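Local coordinates for protein putative mandelate racemase (Zymomonas mobilis, PDB 2OX4) that binds magnesium and is probably a lyase, perhaps a dehydratase, of the mandelate racemase group within the enolase superfamily, at residues C[163-175]-C[190-202]. Sequence-based numbering, arbitrary orientation.
Sequences DAVKVDVLAHDRN and ETIKIGVERVEAI
R174 reaches across to the helix and grips two carboxylates. Side-on, its NE meets E197 OE1 at 2.9 Å while NH2 donates almost straight to E197 OE2 (174°); end-on, NH1 and NH2 converge on one oxygen, E190 OE2, where NH1, 2.8 Å away, uses the anti lone pair. I194 CG1 lies over one face of the same guanidinium, 3.5 Å from R174 CZ, and K193 NZ holds E190 OE1, closing a salt-bridge network. A methionine in place of R174 would probably leave E190 and E197 without their shared cation and the loop end less firmly tied to the helix. R198 carries the second polar cluster: NH1 donates to V169 O and H172 O, each at 2.8 Å, and NH2 more weakly to D173 O and also to G145 O, while I194 CG2 covers one face. This is a beta-alpha unit of the enolase-superfamily barrel: strand 164-167 runs parallel to strand 211-215, which contributes the magnesium ligand E215, and helix 189-206 packs outside. Apolar contacts continue along the helix, with V167 CG1 meeting I202 CD1 tip to tip at 3.7 Å and the V169 and V199 side chains crossing at about a right angle, CG2 to CG2 4.0 Å.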
loop_
_atom_site.group_PDB
_atom_site.type_symbol
_atom_site.label_atom_id
_atom_site.label_comp_id
_atom_site.label_asym_id
_atom_site.label_seq_id
_atom_site.Cartn_x
_atom_site.Cartn_y
_atom_site.Cartn_z
ATOM N N ASP C 163 -20.019 37.054 9.901
ATOM C CA ASP C 163 -19.663 36.909 8.492
ATOM C C ASP C 163 -19.543 35.433 8.084
ATOM O O ASP C 163 -18.895 35.101 7.086
ATOM C CB ASP C 163 -18.390 37.698 8.143
ATOM C CG ASP C 163 -17.118 37.147 8.810
ATOM O OD1 ASP C 163 -17.143 36.098 9.482
ATOM O OD2 ASP C 163 -16.062 37.788 8.646
ATOM N N ALA C 164 -20.173 34.574 8.875
ATOM C CA ALA C 164 -20.288 33.152 8.567
ATOM C C ALA C 164 -21.484 32.569 9.298
ATOM O O ALA C 164 -21.815 32.978 10.429
ATOM C CB ALA C 164 -19.002 32.417 8.970
ATOM N N VAL C 165 -22.128 31.598 8.653
ATOM C CA VAL C 165 -23.254 30.883 9.232
ATOM C C VAL C 165 -23.127 29.385 8.954
ATOM O O VAL C 165 -22.478 28.982 7.981
ATOM C CB VAL C 165 -24.610 31.376 8.635
ATOM C CG1 VAL C 165 -24.847 32.861 8.970
ATOM C CG2 VAL C 165 -24.651 31.149 7.125
ATOM N N LYS C 166 -23.761 28.572 9.797
ATOM C CA LYS C 166 -23.870 27.141 9.519
ATOM C C LYS C 166 -25.313 26.668 9.546
ATOM O O LYS C 166 -26.086 27.044 10.422
ATOM C CB LYS C 166 -23.039 26.316 10.503
ATOM C CG LYS C 166 -23.055 24.799 10.204
ATOM C CD LYS C 166 -22.071 24.045 11.106
ATOM C CE LYS C 166 -22.701 23.607 12.421
ATOM N NZ LYS C 166 -21.624 23.027 13.301
ATOM N N VAL C 167 -25.663 25.818 8.590
ATOM C CA VAL C 167 -27.038 25.360 8.460
ATOM C C VAL C 167 -27.068 23.886 8.034
ATOM O O VAL C 167 -26.232 23.445 7.230
ATOM C CB VAL C 167 -27.812 26.266 7.478
ATOM C CG1 VAL C 167 -27.154 26.290 6.094
ATOM C CG2 VAL C 167 -29.279 25.889 7.418
ATOM N N ASP C 168 -27.997 23.138 8.625
ATOM C CA ASP C 168 -28.369 21.802 8.148
ATOM C C ASP C 168 -29.567 21.966 7.222
ATOM O O ASP C 168 -30.667 22.306 7.677
ATOM C CB ASP C 168 -28.718 20.900 9.335
ATOM C CG ASP C 168 -29.038 19.455 8.922
ATOM O OD1 ASP C 168 -29.306 19.184 7.728
ATOM O OD2 ASP C 168 -29.013 18.582 9.813
ATOM N N VAL C 169 -29.344 21.719 5.934
ATOM C CA VAL C 169 -30.370 21.951 4.909
ATOM C C VAL C 169 -31.122 20.681 4.466
ATOM O O VAL C 169 -32.073 20.771 3.683
ATOM C CB VAL C 169 -29.819 22.728 3.680
ATOM C CG1 VAL C 169 -29.299 24.104 4.097
ATOM C CG2 VAL C 169 -28.711 21.933 2.969
ATOM N N LEU C 170 -30.696 19.510 4.961
ATOM C CA LEU C 170 -31.323 18.233 4.568
ATOM C C LEU C 170 -32.253 17.660 5.617
ATOM O O LEU C 170 -33.134 16.860 5.283
ATOM C CB LEU C 170 -30.263 17.180 4.157
ATOM C CG LEU C 170 -29.392 17.507 2.938
ATOM C CD1 LEU C 170 -28.211 16.523 2.791
ATOM C CD2 LEU C 170 -30.190 17.576 1.646
ATOM N N ALA C 171 -32.077 18.068 6.877
ATOM C CA ALA C 171 -32.711 17.386 8.002
ATOM C C ALA C 171 -34.239 17.493 7.984
ATOM O O ALA C 171 -34.938 16.558 8.392
ATOM C CB ALA C 171 -32.177 17.905 9.314
ATOM N N HIS C 172 -34.746 18.637 7.531
ATOM C CA HIS C 172 -36.179 18.927 7.635
ATOM C C HIS C 172 -36.830 18.971 6.272
ATOM O O HIS C 172 -36.241 19.454 5.303
ATOM C CB HIS C 172 -36.417 20.241 8.384
ATOM C CG HIS C 172 -35.832 20.250 9.757
ATOM N ND1 HIS C 172 -34.559 20.706 10.018
ATOM C CD2 HIS C 172 -36.330 19.825 10.942
ATOM C CE1 HIS C 172 -34.303 20.578 11.307
ATOM N NE2 HIS C 172 -35.360 20.041 11.890
ATOM N N ASP C 173 -38.058 18.450 6.198
ATOM C CA ASP C 173 -38.882 18.663 5.011
ATOM C C ASP C 173 -39.363 20.110 4.925
ATOM O O ASP C 173 -39.067 20.916 5.810
ATOM C CB ASP C 173 -40.038 17.642 4.915
ATOM C CG ASP C 173 -41.110 17.810 6.003
ATOM O OD1 ASP C 173 -41.880 16.842 6.206
ATOM O OD2 ASP C 173 -41.208 18.878 6.654
ATOM N N ARG C 174 -40.111 20.429 3.875
ATOM C CA ARG C 174 -40.570 21.798 3.639
ATOM C C ARG C 174 -41.622 22.314 4.649
ATOM O O ARG C 174 -41.909 23.510 4.682
ATOM C CB ARG C 174 -41.057 21.948 2.200
ATOM C CG ARG C 174 -39.948 22.044 1.152
ATOM C CD ARG C 174 -40.511 22.637 -0.123
ATOM N NE ARG C 174 -39.551 22.783 -1.222
ATOM C CZ ARG C 174 -39.371 21.883 -2.186
ATOM N NH1 ARG C 174 -40.064 20.752 -2.171
ATOM N NH2 ARG C 174 -38.497 22.108 -3.164
ATOM N N ASN C 175 -42.162 21.425 5.484
ATOM C CA ASN C 175 -42.945 21.831 6.666
ATOM C C ASN C 175 -42.123 21.935 7.950
ATOM O O ASN C 175 -42.674 22.178 9.028
ATOM C CB ASN C 175 -44.132 20.883 6.909
ATOM C CG ASN C 175 -44.982 20.667 5.674
ATOM O OD1 ASN C 175 -45.415 19.548 5.403
ATOM N ND2 ASN C 175 -45.227 21.734 4.916
ATOM N N GLU C 190 -36.044 15.435 -5.516
ATOM C CA GLU C 190 -36.727 16.472 -4.723
ATOM C C GLU C 190 -35.981 16.827 -3.433
ATOM O O GLU C 190 -35.983 17.985 -3.012
ATOM C CB GLU C 190 -38.179 16.079 -4.417
ATOM C CG GLU C 190 -39.087 17.242 -3.967
ATOM C CD GLU C 190 -39.235 18.344 -5.016
ATOM O OE1 GLU C 190 -39.198 18.043 -6.227
ATOM O OE2 GLU C 190 -39.398 19.522 -4.628
ATOM N N THR C 191 -35.325 15.836 -2.830
ATOM C CA THR C 191 -34.525 16.058 -1.618
ATOM C C THR C 191 -33.303 16.914 -1.915
ATOM O O THR C 191 -32.996 17.860 -1.182
ATOM C CB THR C 191 -34.102 14.732 -0.981
ATOM O OG1 THR C 191 -35.279 13.993 -0.644
ATOM C CG2 THR C 191 -33.272 14.970 0.295
ATOM N N ILE C 192 -32.611 16.576 -2.997
ATOM C CA ILE C 192 -31.530 17.411 -3.504
ATOM C C ILE C 192 -32.011 18.851 -3.739
ATOM O O ILE C 192 -31.353 19.808 -3.326
ATOM C CB ILE C 192 -30.904 16.802 -4.786
ATOM C CG1 ILE C 192 -30.373 15.379 -4.520
ATOM C CG2 ILE C 192 -29.822 17.709 -5.357
ATOM C CD1 ILE C 192 -29.169 15.312 -3.549
ATOM N N LYS C 193 -33.181 18.991 -4.362
ATOM C CA LYS C 193 -33.750 20.315 -4.648
ATOM C C LYS C 193 -34.014 21.119 -3.374
ATOM O O LYS C 193 -33.692 22.305 -3.325
ATOM C CB LYS C 193 -35.032 20.188 -5.482
ATOM C CG LYS C 193 -35.637 21.529 -5.909
ATOM C CD LYS C 193 -36.028 21.541 -7.381
ATOM C CE LYS C 193 -37.521 21.339 -7.565
ATOM N NZ LYS C 193 -37.871 19.895 -7.644
ATOM N N ILE C 194 -34.595 20.475 -2.364
ATOM C CA ILE C 194 -34.860 21.110 -1.059
ATOM C C ILE C 194 -33.561 21.658 -0.438
ATOM O O ILE C 194 -33.509 22.810 0.009
ATOM C CB ILE C 194 -35.567 20.138 -0.086
ATOM C CG1 ILE C 194 -37.043 19.959 -0.474
ATOM C CG2 ILE C 194 -35.509 20.640 1.344
ATOM C CD1 ILE C 194 -37.717 18.768 0.196
ATOM N N GLY C 195 -32.507 20.843 -0.446
ATOM C CA GLY C 195 -31.214 21.282 0.061
ATOM C C GLY C 195 -30.612 22.416 -0.753
ATOM O O GLY C 195 -30.174 23.413 -0.188
ATOM N N VAL C 196 -30.596 22.261 -2.074
ATOM C CA VAL C 196 -30.057 23.275 -2.978
ATOM C C VAL C 196 -30.805 24.611 -2.832
ATOM O O VAL C 196 -30.169 25.665 -2.754
ATOM C CB VAL C 196 -30.091 22.825 -4.456
ATOM C CG1 VAL C 196 -29.808 23.996 -5.389
ATOM C CG2 VAL C 196 -29.057 21.719 -4.710
ATOM N N GLU C 197 -32.138 24.564 -2.791
ATOM C CA GLU C 197 -32.926 25.813 -2.751
ATOM C C GLU C 197 -32.636 26.617 -1.477
ATOM O O GLU C 197 -32.635 27.848 -1.512
ATOM C CB GLU C 197 -34.439 25.566 -2.925
ATOM C CG GLU C 197 -35.128 24.960 -1.710
ATOM C CD GLU C 197 -36.618 24.747 -1.910
ATOM O OE1 GLU C 197 -37.323 24.564 -0.896
ATOM O OE2 GLU C 197 -37.067 24.737 -3.075
ATOM N N ARG C 198 -32.370 25.915 -0.372
ATOM C CA ARG C 198 -32.033 26.554 0.896
ATOM C C ARG C 198 -30.645 27.195 0.854
ATOM O O ARG C 198 -30.487 28.354 1.243
ATOM C CB ARG C 198 -32.160 25.569 2.058
ATOM C CG ARG C 198 -33.588 25.196 2.385
ATOM C CD ARG C 198 -33.690 23.881 3.118
ATOM N NE ARG C 198 -35.081 23.569 3.443
ATOM C CZ ARG C 198 -35.482 22.511 4.139
ATOM N NH1 ARG C 198 -34.599 21.623 4.581
ATOM N NH2 ARG C 198 -36.776 22.327 4.379
ATOM N N VAL C 199 -29.650 26.455 0.360
ATOM C CA VAL C 199 -28.296 26.997 0.199
ATOM C C VAL C 199 -28.288 28.192 -0.753
ATOM O O VAL C 199 -27.689 29.238 -0.451
ATOM C CB VAL C 199 -27.293 25.916 -0.319
ATOM C CG1 VAL C 199 -25.936 26.558 -0.656
ATOM C CG2 VAL C 199 -27.133 24.793 0.716
ATOM N N GLU C 200 -28.973 28.040 -1.888
ATOM C CA GLU C 200 -29.124 29.120 -2.869
ATOM C C GLU C 200 -29.807 30.373 -2.295
ATOM O O GLU C 200 -29.347 31.500 -2.531
ATOM C CB GLU C 200 -29.904 28.616 -4.085
ATOM C CG GLU C 200 -29.915 29.579 -5.254
ATOM C CD GLU C 200 -30.263 28.897 -6.556
ATOM O OE1 GLU C 200 -29.624 29.227 -7.577
ATOM O OE2 GLU C 200 -31.169 28.031 -6.556
ATOM N N ALA C 201 -30.897 30.163 -1.553
ATOM C CA ALA C 201 -31.615 31.249 -0.873
ATOM C C ALA C 201 -30.702 32.035 0.069
ATOM O O ALA C 201 -30.688 33.274 0.051
ATOM C CB ALA C 201 -32.807 30.701 -0.108
ATOM N N ILE C 202 -29.953 31.306 0.893
ATOM C CA ILE C 202 -29.022 31.921 1.830
ATOM C C ILE C 202 -27.924 32.684 1.090
ATOM O O ILE C 202 -27.665 33.840 1.415
ATOM C CB ILE C 202 -28.409 30.891 2.804
ATOM C CG1 ILE C 202 -29.476 30.349 3.766
ATOM C CG2 ILE C 202 -27.284 31.520 3.603
ATOM C CD1 ILE C 202 -29.107 28.986 4.421
#